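Local coordinates for helicase-like protein (PDB 2FG1), which is of unknown function but has a macro domain and may release ADP-ribose from ADP-ribosylated thymidine in DNA, at residues A15-G20 / S120-R125; I24-N29 / L40-K45; F70-V73 / L77-A80. All blocks are in the same frame, centred on the assembly; numbering follows the deposited sequence. Where two conformers were deposited one is given.

Contact 1 of 3, residues A15-G20 / S120-R125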
ATOM      1  N   ALA A  15       9.351   4.415   8.666  1.00 19.49           N
ATOM      2  CA  ALA A  15      10.765   4.745   8.809  1.00 19.67           C
ATOM      3  C   ALA A  15      11.572   3.811   7.897  1.00 19.82           C
ATOM      4  O   ALA A  15      12.303   2.939   8.377  1.00 20.01           O
ATOM      5  CB  ALA A  15      11.207   4.605  10.260  1.00 20.63           C
ATOM      6  N   PRO A  16      11.406   3.955   6.572  1.00 19.51           N
ATOM      7  CA  PRO A  16      11.958   2.945   5.657  1.00 20.02           C
ATOM      8  C   PRO A  16      13.479   2.969   5.547  1.00 20.17           C
ATOM      9  O   PRO A  16      14.103   4.037   5.632  1.00 21.64           O
ATOM     10  CB  PRO A  16      11.320   3.308   4.321  1.00 19.97           C
ATOM     11  CG  PRO A  16      11.084   4.797   4.417  1.00 20.27           C
ATOM     12  CD  PRO A  16      10.678   5.016   5.844  1.00 20.02           C
ATOM     13  N   ILE A  17      14.064   1.789   5.372  1.00 19.68           N
ATOM     14  CA  ILE A  17      15.514   1.624   5.328  1.00 20.31           C
ATOM     15  C   ILE A  17      16.114   1.989   3.979  1.00 20.20           C
ATOM     16  O   ILE A  17      15.406   2.160   2.989  1.00 19.90           O
ATOM     17  CB  ILE A  17      15.930   0.162   5.658  1.00 20.21           C
ATOM     18  CG1 ILE A  17      15.459  -0.799   4.559  1.00 21.47           C
ATOM     19  CG2 ILE A  17      15.429  -0.228   7.055  1.00 22.04           C
ATOM     20  CD1 ILE A  17      16.129  -2.176   4.567  1.00 21.73           C
ATOM     21  N   GLY A  18      17.438   2.080   3.955  1.00 20.33           N
ATOM     22  CA  GLY A  18      18.184   2.113   2.706  1.00 21.34           C
ATOM     23  C   GLY A  18      18.230   3.486   2.089  1.00 21.64           C
ATOM     24  O   GLY A  18      17.988   4.495   2.751  1.00 22.18           O
ATOM     25  N   SER A  19      18.539   3.506   0.799  1.00 22.23           N
ATOM     26  CA  SER A  19      18.819   4.743   0.094  1.00 22.31           C
ATOM     27  C   SER A  19      17.922   4.872  -1.128  1.00 21.58           C
ATOM     28  O   SER A  19      17.116   3.984  -1.428  1.00 22.04           O
ATOM     29  CB  SER A  19      20.285   4.766  -0.335  1.00 22.94           C
ATOM     30  OG  SER A  19      20.554   3.680  -1.202  1.00 24.98           O
ATOM     31  N   GLY A  20      18.066   5.999  -1.821  1.00 20.97           N
ATOM     32  CA  GLY A  20      17.341   6.234  -3.060  1.00 20.06           C
ATOM     33  C   GLY A  20      15.901   6.666  -2.850  1.00 19.24           C
ATOM     34  O   GLY A  20      15.482   6.981  -1.724  1.00 19.65           O
ATOM     35  N   SER A 120      12.299   2.062  -4.684  1.00 18.14           N
ATOM     36  CA  SER A 120      12.028   0.796  -3.991  1.00 17.63           C
ATOM     37  C   SER A 120      10.724   0.923  -3.216  1.00 17.77           C
ATOM     38  O   SER A 120      10.231   2.026  -2.973  1.00 18.17           O
ATOM     39  CB  SER A 120      13.166   0.472  -3.033  1.00 17.91           C
ATOM     40  OG  SER A 120      13.358   1.524  -2.097  1.00 18.47           O
ATOM     41  N   VAL A 121      10.164  -0.224  -2.839  1.00 17.43           N
ATOM     42  CA  VAL A 121       8.876  -0.302  -2.144  1.00 17.63           C
ATOM     43  C   VAL A 121       9.056  -0.761  -0.703  1.00 17.44           C
ATOM     44  O   VAL A 121       9.871  -1.648  -0.412  1.00 17.44           O
ATOM     45  CB  VAL A 121       7.906  -1.213  -2.921  1.00 17.84           C
ATOM     46  CG1 VAL A 121       6.649  -1.557  -2.117  1.00 18.37           C
ATOM     47  CG2 VAL A 121       7.508  -0.537  -4.225  1.00 19.22           C
ATOM     48  N   HIS A 122       8.287  -0.134   0.184  1.00 17.16           N
ATOM     49  CA  HIS A 122       8.362  -0.350   1.618  1.00 17.02           C
ATOM     50  C   HIS A 122       6.948  -0.480   2.138  1.00 17.25           C
ATOM     51  O   HIS A 122       6.100   0.359   1.831  1.00 17.77           O
ATOM     52  CB  HIS A 122       9.104   0.823   2.256  1.00 17.55           C
ATOM     53  CG  HIS A 122      10.493   0.952   1.731  1.00 16.78           C
ATOM     54  ND1 HIS A 122      11.577   0.396   2.369  1.00 17.27           N
ATOM     55  CD2 HIS A 122      10.951   1.459   0.561  1.00 17.66           C
ATOM     56  CE1 HIS A 122      12.660   0.602   1.639  1.00 17.64           C
ATOM     57  NE2 HIS A 122      12.304   1.238   0.534  1.00 17.56           N
HETATM   58  N   MSE A 123       6.670  -1.527   2.910  1.00 17.14           N
HETATM   59  CA  MSE A 123       5.285  -1.774   3.289  1.00 17.99           C
HETATM   60  C   MSE A 123       5.154  -2.497   4.601  1.00 17.86           C
HETATM   61  O   MSE A 123       6.027  -3.262   4.982  1.00 17.23           O
HETATM   62  CB  MSE A 123       4.580  -2.586   2.198  1.00 17.90           C
HETATM   63  CG  MSE A 123       5.159  -3.989   1.978  1.00 18.45           C
HETATM   64 SE   MSE A 123       4.094  -5.105   0.859  0.90 22.85          SE
HETATM   65  CE  MSE A 123       4.452  -4.338  -0.848  1.00 20.42           C
ATOM     66  N   PRO A 124       4.012  -2.299   5.284  1.00 18.23           N
ATOM     67  CA  PRO A 124       3.662  -3.215   6.370  1.00 18.92           C
ATOM     68  C   PRO A 124       3.172  -4.542   5.762  1.00 19.80           C
ATOM     69  O   PRO A 124       3.233  -4.717   4.531  1.00 19.67           O
ATOM     70  CB  PRO A 124       2.527  -2.470   7.083  1.00 19.40           C
ATOM     71  CG  PRO A 124       1.830  -1.740   5.950  1.00 18.99           C
ATOM     72  CD  PRO A 124       2.958  -1.289   5.035  1.00 18.79           C
ATOM     73  N   ARG A 125       2.716  -5.474   6.605  1.00 20.51           N
ATOM     74  CA  ARG A 125       2.114  -6.716   6.101  0.50 21.12           C
ATOM     75  C   ARG A 125       0.719  -6.398   5.589  1.00 21.40           C
ATOM     76  O   ARG A 125      -0.292  -6.628   6.258  1.00 21.86           O
ATOM     77  CB  ARG A 125       2.042  -7.806   7.179  0.50 21.05           C
ATOM     78  CG  ARG A 125       3.376  -8.190   7.787  0.50 21.09           C
ATOM     79  CD  ARG A 125       3.265  -9.444   8.648  0.50 22.40           C
ATOM     80  NE  ARG A 125       3.267 -10.659   7.836  0.50 26.07           N
ATOM     81  CZ  ARG A 125       4.363 -11.308   7.443  0.50 25.43           C
ATOM     82  NH1 ARG A 125       4.253 -12.402   6.713  0.50 26.12           N
ATOM     83  NH2 ARG A 125       5.570 -10.870   7.769  0.50 25.04           N
TER
HETATM   84  O   HOH W   1      15.434   1.993   0.236  1.00 13.38           O
HETATM   85  O   HOH W   2      15.303   3.090  -3.243  1.00 12.58           O
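In this macro domain the loop that joins strands 7-10 and 22-29 passes over strand 120-123 of the central sheet, and P16 and I17 of the loop meet H122 of the strand. P16 lies over one face of the imidazole. Its CB sits 3.8 Å from the ring centroid, 27° off the normal, a CH-pi contact displaced toward the rim. The nearest ring atom is ND1, 3.5 Å from P16 CB. The carbonyl is the nearer part of I17: I17 O is 3.4 Å from H122 CE1 and reaches the ring obliquely, while the side chain lies more loosely alongside.

With H122 CG beside its backbone N and anti to the carbonyl carbon (chi1 -60°), the ring lies against P16 CB. The ring is gripped at both nitrogens. ND1 is hydrogen-bonded to the hydroxyl of Y156, which also binds the backbone N of I17. NE2 donates to S120 OG, two residues back on the same strand, and this partner lies 16° out of the ring plane. The two bonds together would hold the imidazole against rotation.

Water fills in between loop and strand. Water 1 donates to I17 O and S19 O and takes a weak bond from H122 NE2. Water 2 links loop and strand further along: it donates to S19 O and accepts from S120 OG, at 2.7 Å in each case.

Contact 2 of 3, residues I24-N29 / L40-K45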
ATOM      1  N   ILE A  24       6.245   4.130   0.059  1.00 17.98           N
ATOM      2  CA  ILE A  24       5.573   3.364   1.110  1.00 18.27           C
ATOM      3  C   ILE A  24       4.172   3.038   0.608  1.00 18.41           C
ATOM      4  O   ILE A  24       3.384   3.953   0.323  1.00 18.85           O
ATOM      5  CB  ILE A  24       5.472   4.186   2.407  1.00 18.09           C
ATOM      6  CG1 ILE A  24       6.862   4.487   2.964  1.00 18.88           C
ATOM      7  CG2 ILE A  24       4.622   3.453   3.466  1.00 19.56           C
ATOM      8  CD1 ILE A  24       6.879   5.638   3.962  1.00 19.86           C
ATOM      9  N   THR A  25       3.847   1.754   0.496  1.00 17.92           N
ATOM     10  CA  THR A  25       2.562   1.320  -0.052  1.00 17.99           C
ATOM     11  C   THR A  25       1.685   0.758   1.048  1.00 18.11           C
ATOM     12  O   THR A  25       2.149  -0.046   1.853  1.00 18.64           O
ATOM     13  CB  THR A  25       2.730   0.215  -1.113  1.00 18.98           C
ATOM     14  OG1 THR A  25       3.397  -0.914  -0.526  1.00 19.05           O
ATOM     15  CG2 THR A  25       3.543   0.693  -2.293  1.00 20.25           C
ATOM     16  N   HIS A  26       0.407   1.133   1.066  1.00 17.72           N
ATOM     17  CA  HIS A  26      -0.519   0.549   2.035  1.00 17.73           C
ATOM     18  C   HIS A  26      -1.926   0.506   1.442  1.00 18.11           C
ATOM     19  O   HIS A  26      -2.221   1.190   0.465  1.00 17.91           O
ATOM     20  CB  HIS A  26      -0.459   1.325   3.354  1.00 18.39           C
ATOM     21  CG  HIS A  26      -1.067   2.679   3.262  1.00 18.12           C
ATOM     22  ND1 HIS A  26      -2.179   3.031   3.990  1.00 18.82           N
ATOM     23  CD2 HIS A  26      -0.770   3.738   2.471  1.00 18.67           C
ATOM     24  CE1 HIS A  26      -2.531   4.266   3.670  1.00 18.70           C
ATOM     25  NE2 HIS A  26      -1.698   4.713   2.746  1.00 18.27           N
ATOM     26  N   ILE A  27      -2.775  -0.327   2.031  1.00 17.49           N
ATOM     27  CA  ILE A  27      -4.117  -0.575   1.511  1.00 18.21           C
ATOM     28  C   ILE A  27      -5.147   0.281   2.229  1.00 18.08           C
ATOM     29  O   ILE A  27      -5.307   0.207   3.464  1.00 18.43           O
ATOM     30  CB  ILE A  27      -4.506  -2.064   1.621  1.00 18.17           C
ATOM     31  CG1 ILE A  27      -3.585  -2.928   0.746  1.00 18.78           C
ATOM     32  CG2 ILE A  27      -5.962  -2.262   1.193  1.00 19.42           C
ATOM     33  CD1 ILE A  27      -3.752  -4.439   0.961  1.00 18.67           C
ATOM     34  N   CYS A  28      -5.848   1.079   1.425  1.00 17.73           N
ATOM     35  CA  CYS A  28      -6.945   1.911   1.872  1.00 17.85           C
ATOM     36  C   CYS A  28      -8.274   1.295   1.481  1.00 17.74           C
ATOM     37  O   CYS A  28      -8.373   0.475   0.557  1.00 18.22           O
ATOM     38  CB  CYS A  28      -6.825   3.297   1.227  1.00 18.16           C
ATOM     39  SG  CYS A  28      -5.375   4.213   1.697  1.00 19.64           S
ATOM     40  N   ASN A  29      -9.318   1.700   2.187  1.00 17.69           N
ATOM     41  CA  ASN A  29     -10.665   1.279   1.819  1.00 17.83           C
ATOM     42  C   ASN A  29     -11.331   2.236   0.833  1.00 18.24           C
ATOM     43  O   ASN A  29     -10.842   3.352   0.571  1.00 18.29           O
ATOM     44  CB  ASN A  29     -11.528   1.096   3.066  1.00 17.76           C
ATOM     45  CG  ASN A  29     -11.696   2.382   3.825  1.00 17.48           C
ATOM     46  OD1 ASN A  29     -12.458   3.258   3.411  1.00 18.02           O
ATOM     47  ND2 ASN A  29     -10.938   2.532   4.908  1.00 18.03           N
ATOM     48  N   LEU A  40      -2.688   5.169  11.089  1.00 19.82           N
ATOM     49  CA  LEU A  40      -2.385   5.942  12.283  1.00 20.45           C
ATOM     50  C   LEU A  40      -0.884   6.205  12.400  1.00 20.63           C
ATOM     51  O   LEU A  40      -0.471   7.287  12.817  1.00 19.99           O
ATOM     52  CB  LEU A  40      -2.911   5.246  13.540  1.00 21.01           C
ATOM     53  CG  LEU A  40      -4.429   5.013  13.553  1.00 21.87           C
ATOM     54  CD1 LEU A  40      -4.865   4.398  14.880  1.00 23.81           C
ATOM     55  CD2 LEU A  40      -5.218   6.306  13.298  1.00 23.77           C
ATOM     56  N   ALA A  41      -0.076   5.215  12.017  1.00 20.74           N
ATOM     57  CA  ALA A  41       1.369   5.396  11.976  1.00 20.76           C
ATOM     58  C   ALA A  41       1.762   6.443  10.926  1.00 19.89           C
ATOM     59  O   ALA A  41       2.620   7.288  11.172  1.00 20.14           O
ATOM     60  CB  ALA A  41       2.077   4.057  11.711  1.00 21.70           C
ATOM     61  N   LEU A  42       1.118   6.400   9.770  1.00 19.34           N
ATOM     62  CA  LEU A  42       1.364   7.406   8.735  1.00 19.43           C
ATOM     63  C   LEU A  42       1.052   8.801   9.244  1.00 19.55           C
ATOM     64  O   LEU A  42       1.881   9.701   9.134  1.00 19.16           O
ATOM     65  CB  LEU A  42       0.529   7.135   7.485  1.00 20.07           C
ATOM     66  CG  LEU A  42       1.034   6.066   6.530  1.00 20.54           C
ATOM     67  CD1 LEU A  42      -0.035   5.790   5.504  1.00 21.28           C
ATOM     68  CD2 LEU A  42       2.324   6.501   5.835  1.00 20.68           C
ATOM     69  N   SER A  43      -0.130   8.986   9.834  1.00 18.99           N
ATOM     70  CA  SER A  43      -0.569  10.321  10.233  1.00 19.80           C
ATOM     71  C   SER A  43       0.218  10.901  11.417  1.00 20.27           C
ATOM     72  O   SER A  43       0.289  12.114  11.565  1.00 20.43           O
ATOM     73  CB  SER A  43      -2.079  10.347  10.470  1.00 19.19           C
ATOM     74  OG  SER A  43      -2.768  10.226   9.235  1.00 18.61           O
ATOM     75  N   LYS A  44       0.804  10.027  12.231  0.50 20.29           N
ATOM     76  CA  LYS A  44       1.733  10.429  13.278  0.50 21.09           C
ATOM     77  C   LYS A  44       2.898  11.213  12.664  0.50 20.68           C
ATOM     78  O   LYS A  44       3.318  12.246  13.200  0.50 20.82           O
ATOM     79  CB  LYS A  44       2.246   9.177  14.000  0.50 21.19           C
ATOM     80  CG  LYS A  44       2.944   9.426  15.328  0.50 23.16           C
ATOM     81  CD  LYS A  44       3.139   8.116  16.091  0.50 24.25           C
ATOM     82  CE  LYS A  44       1.840   7.652  16.746  0.50 26.73           C
ATOM     83  NZ  LYS A  44       1.946   6.276  17.309  0.50 28.94           N
ATOM     84  N   LYS A  45       3.395  10.733  11.526  0.50 20.44           N
ATOM     85  CA  LYS A  45       4.587  11.314  10.902  0.50 20.46           C
ATOM     86  C   LYS A  45       4.331  12.390   9.838  0.50 20.12           C
ATOM     87  O   LYS A  45       5.120  13.325   9.702  0.50 20.07           O
ATOM     88  CB  LYS A  45       5.460  10.209  10.319  0.50 20.91           C
ATOM     89  CG  LYS A  45       6.887  10.638  10.055  0.50 21.24           C
ATOM     90  CD  LYS A  45       7.754   9.431   9.832  0.50 21.56           C
ATOM     91  CE  LYS A  45       9.199   9.818   9.637  0.50 22.65           C
ATOM     92  NZ  LYS A  45       9.995   8.614   9.289  0.50 21.36           N
TER
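Helix 38-45 packs on one face of the central sheet of the macro domain, an alpha/beta/alpha fold, and L42 of the helix meets H26 and I24 of strand 22-29. All three residues are buried. On the helix side, within 40-45, L42 alone makes the contact, and its two methyl groups have different partners.

L42 CD1 sits over one face of the H26 imidazole. It is 3.5 Å from the ring centroid and only 16° off the normal, a close CH-pi contact. The methyl is shifted a little toward the rim on the side of NE2 and CE1. The nearest ring atom is NE2, 3.4 Å from L42 CD1. The other methyl, CD2, turns to the aliphatic I24 and ends 4.5 Å from I24 CG2, a looser contact.

H26 CG lies between the backbone N and the carbonyl carbon (chi1 71°), the crowded position, and in it the ring presents a face to L42. L42 CG is beside its own backbone N and anti to the carbonyl carbon (chi1 -80°), which leaves CD1 over the ring and CD2 by I24. The two side chains approach from opposite directions.

The ring is also held outside this pair. W34 meets it with the two ring planes nearly perpendicular. N81, on strand 77-85, is the polar partner. The hydrogen bond between H26 NE2 and N81 OD1 satisfies this buried nitrogen and probably limits rotation of the ring. The same nitrogen thus has a polar partner in N81 OD1 and an apolar neighbour in the methyl CD1 of L42.

Contact 3 of 3, residues F70-V73 / L77-A80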
ATOM      1  N   PHE A  70      -0.521   8.800  -5.364  1.00 18.56           N
ATOM      2  CA  PHE A  70       0.859   8.935  -4.907  1.00 18.86           C
ATOM      3  C   PHE A  70       1.072  10.319  -4.326  1.00 18.97           C
ATOM      4  O   PHE A  70       0.775  11.324  -4.982  1.00 19.74           O
ATOM      5  CB  PHE A  70       1.846   8.695  -6.062  1.00 19.06           C
ATOM      6  CG  PHE A  70       1.739   7.319  -6.672  1.00 19.02           C
ATOM      7  CD1 PHE A  70       2.508   6.266  -6.188  1.00 19.47           C
ATOM      8  CD2 PHE A  70       0.867   7.074  -7.732  1.00 20.32           C
ATOM      9  CE1 PHE A  70       2.403   4.989  -6.754  1.00 18.75           C
ATOM     10  CE2 PHE A  70       0.758   5.797  -8.298  1.00 19.84           C
ATOM     11  CZ  PHE A  70       1.535   4.761  -7.808  1.00 19.35           C
ATOM     12  N   VAL A  71       1.522  10.384  -3.078  0.50 18.91           N
ATOM     13  CA  VAL A  71       1.795  11.675  -2.449  0.50 19.99           C
ATOM     14  C   VAL A  71       3.245  11.734  -2.029  0.50 19.65           C
ATOM     15  O   VAL A  71       3.822  10.759  -1.551  0.50 19.68           O
ATOM     16  CB  VAL A  71       0.846  11.981  -1.243  0.50 20.54           C
ATOM     17  CG1 VAL A  71       1.132  11.071  -0.069  0.50 21.18           C
ATOM     18  CG2 VAL A  71       0.952  13.430  -0.803  0.50 22.65           C
ATOM     19  N   ASN A  72       3.832  12.895  -2.226  1.00 19.52           N
ATOM     20  CA  ASN A  72       5.172  13.157  -1.741  1.00 20.07           C
ATOM     21  C   ASN A  72       5.109  13.535  -0.265  1.00 20.20           C
ATOM     22  O   ASN A  72       4.262  14.346   0.137  1.00 21.39           O
ATOM     23  CB  ASN A  72       5.854  14.255  -2.551  1.00 20.86           C
ATOM     24  CG  ASN A  72       7.289  14.443  -2.139  1.00 22.33           C
ATOM     25  OD1 ASN A  72       8.166  13.671  -2.539  1.00 24.50           O
ATOM     26  ND2 ASN A  72       7.538  15.434  -1.299  1.00 22.81           N
ATOM     27  N   VAL A  73       5.971  12.942   0.549  1.00 19.53           N
ATOM     28  CA  VAL A  73       6.047  13.327   1.966  1.00 19.97           C
ATOM     29  C   VAL A  73       7.405  13.914   2.372  1.00 20.38           C
ATOM     30  O   VAL A  73       7.475  14.719   3.294  1.00 20.49           O
ATOM     31  CB  VAL A  73       5.628  12.184   2.939  1.00 19.84           C
ATOM     32  CG1 VAL A  73       4.153  11.831   2.758  1.00 19.65           C
ATOM     33  CG2 VAL A  73       6.474  10.935   2.737  1.00 19.35           C
ATOM     34  N   LEU A  77      10.757  10.544  -1.099  1.00 20.26           N
ATOM     35  CA  LEU A  77       9.852   9.651  -0.347  1.00 20.33           C
ATOM     36  C   LEU A  77       8.390   9.913  -0.662  1.00 19.10           C
ATOM     37  O   LEU A  77       7.896  11.035  -0.501  1.00 19.72           O
ATOM     38  CB  LEU A  77      10.104   9.725   1.166  1.00 20.71           C
ATOM     39  CG  LEU A  77       9.335   8.782   2.107  1.00 21.67           C
ATOM     40  CD1 LEU A  77       9.486   7.317   1.732  1.00 22.72           C
ATOM     41  CD2 LEU A  77       9.783   9.001   3.544  1.00 23.04           C
ATOM     42  N   TYR A  78       7.708   8.867  -1.123  1.00 18.97           N
ATOM     43  CA  TYR A  78       6.303   8.941  -1.499  1.00 18.98           C
ATOM     44  C   TYR A  78       5.504   7.934  -0.699  1.00 18.71           C
ATOM     45  O   TYR A  78       6.048   6.910  -0.258  1.00 19.45           O
ATOM     46  CB  TYR A  78       6.108   8.650  -2.991  1.00 20.39           C
ATOM     47  CG  TYR A  78       6.829   9.632  -3.872  1.00 21.40           C
ATOM     48  CD1 TYR A  78       6.164  10.733  -4.419  1.00 22.06           C
ATOM     49  CD2 TYR A  78       8.188   9.476  -4.141  1.00 21.86           C
ATOM     50  CE1 TYR A  78       6.845  11.649  -5.221  1.00 23.89           C
ATOM     51  CE2 TYR A  78       8.876  10.388  -4.935  1.00 23.16           C
ATOM     52  CZ  TYR A  78       8.193  11.468  -5.465  1.00 22.78           C
ATOM     53  OH  TYR A  78       8.882  12.368  -6.255  1.00 25.36           O
ATOM     54  N   VAL A  79       4.212   8.210  -0.529  1.00 18.31           N
ATOM     55  CA  VAL A  79       3.265   7.237   0.003  1.00 18.42           C
ATOM     56  C   VAL A  79       2.231   6.942  -1.071  1.00 18.46           C
ATOM     57  O   VAL A  79       1.704   7.872  -1.696  1.00 18.91           O
ATOM     58  CB  VAL A  79       2.578   7.755   1.300  1.00 18.24           C
ATOM     59  CG1 VAL A  79       1.465   6.796   1.765  1.00 19.61           C
ATOM     60  CG2 VAL A  79       3.600   7.988   2.400  1.00 18.73           C
ATOM     61  N   ALA A  80       1.957   5.657  -1.306  1.00 18.07           N
ATOM     62  CA  ALA A  80       0.945   5.228  -2.255  1.00 18.01           C
ATOM     63  C   ALA A  80      -0.285   4.772  -1.490  1.00 18.36           C
ATOM     64  O   ALA A  80      -0.263   3.736  -0.811  1.00 18.38           O
ATOM     65  CB  ALA A  80       1.496   4.099  -3.125  1.00 18.76           C
TER
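Three backbone hydrogen bonds join V71 and V73 to V79 and L77 in this antiparallel beta hairpin. V71 and V79 form a hydrogen-bonded pair: V71 N gives to V79 O at 2.9 Å and 171°, and V79 N gives back to V71 O at 2.8 Å. Nearer the turn, V73 N donates to L77 O at 2.9 Å, almost straight at 173°. The flanking pairs, F70 with A80 and N72 with Y78, are non-hydrogen-bonded. A bent CA-H...O contact accompanies them, with Y78 CA 3.1 Å from V71 O.

On one face V71 and V79 lie side by side, V71 CG1 3.9 Å from V79 CB. On the other, F70 CE1 rests 3.8 Å from A80 CB, and the N72 side chain runs obliquely against the Y78 ring. V73 divides its methyls (chi1 -65°): CG1, beside the backbone N, touches V79 CG2, and CG2, between N and the carbonyl carbon, reaches L77 CG at 3.6 Å.

Strand 68-74 is one of the two outermost strands of the sheet in this chain. F113 of helix 100-117 stacks on F70 and meets Y78 edge-to-face, while P49 of helix 48-59 touches V71, V73 and V79. Strand 22-29 pairs with the far side of strand 77-85.

Overall arrangement
All three contacts reach the same mixed sheet. Contact 2 is the buried one, while contacts 1 and 3 are partly exposed. Strand 22-29 connects them: it neighbours strand 120-123 of contact 1, where T25 N meets H122 O at 3.0 Å, and strand 77-85 of contact 3, where I24 N meets Y78 O at 2.8 Å. Contacts 1 and 3 also touch directly, P16 against L77. Their chemistry follows their place. Contact 3 pairs strands at the sheet edge through backbone bonds. Contacts 1 and 2 each set an aliphatic carbon over a histidine face, but contact 1 adds bridging waters, whereas contact 2 packs a helix leucine on the ring and on I24.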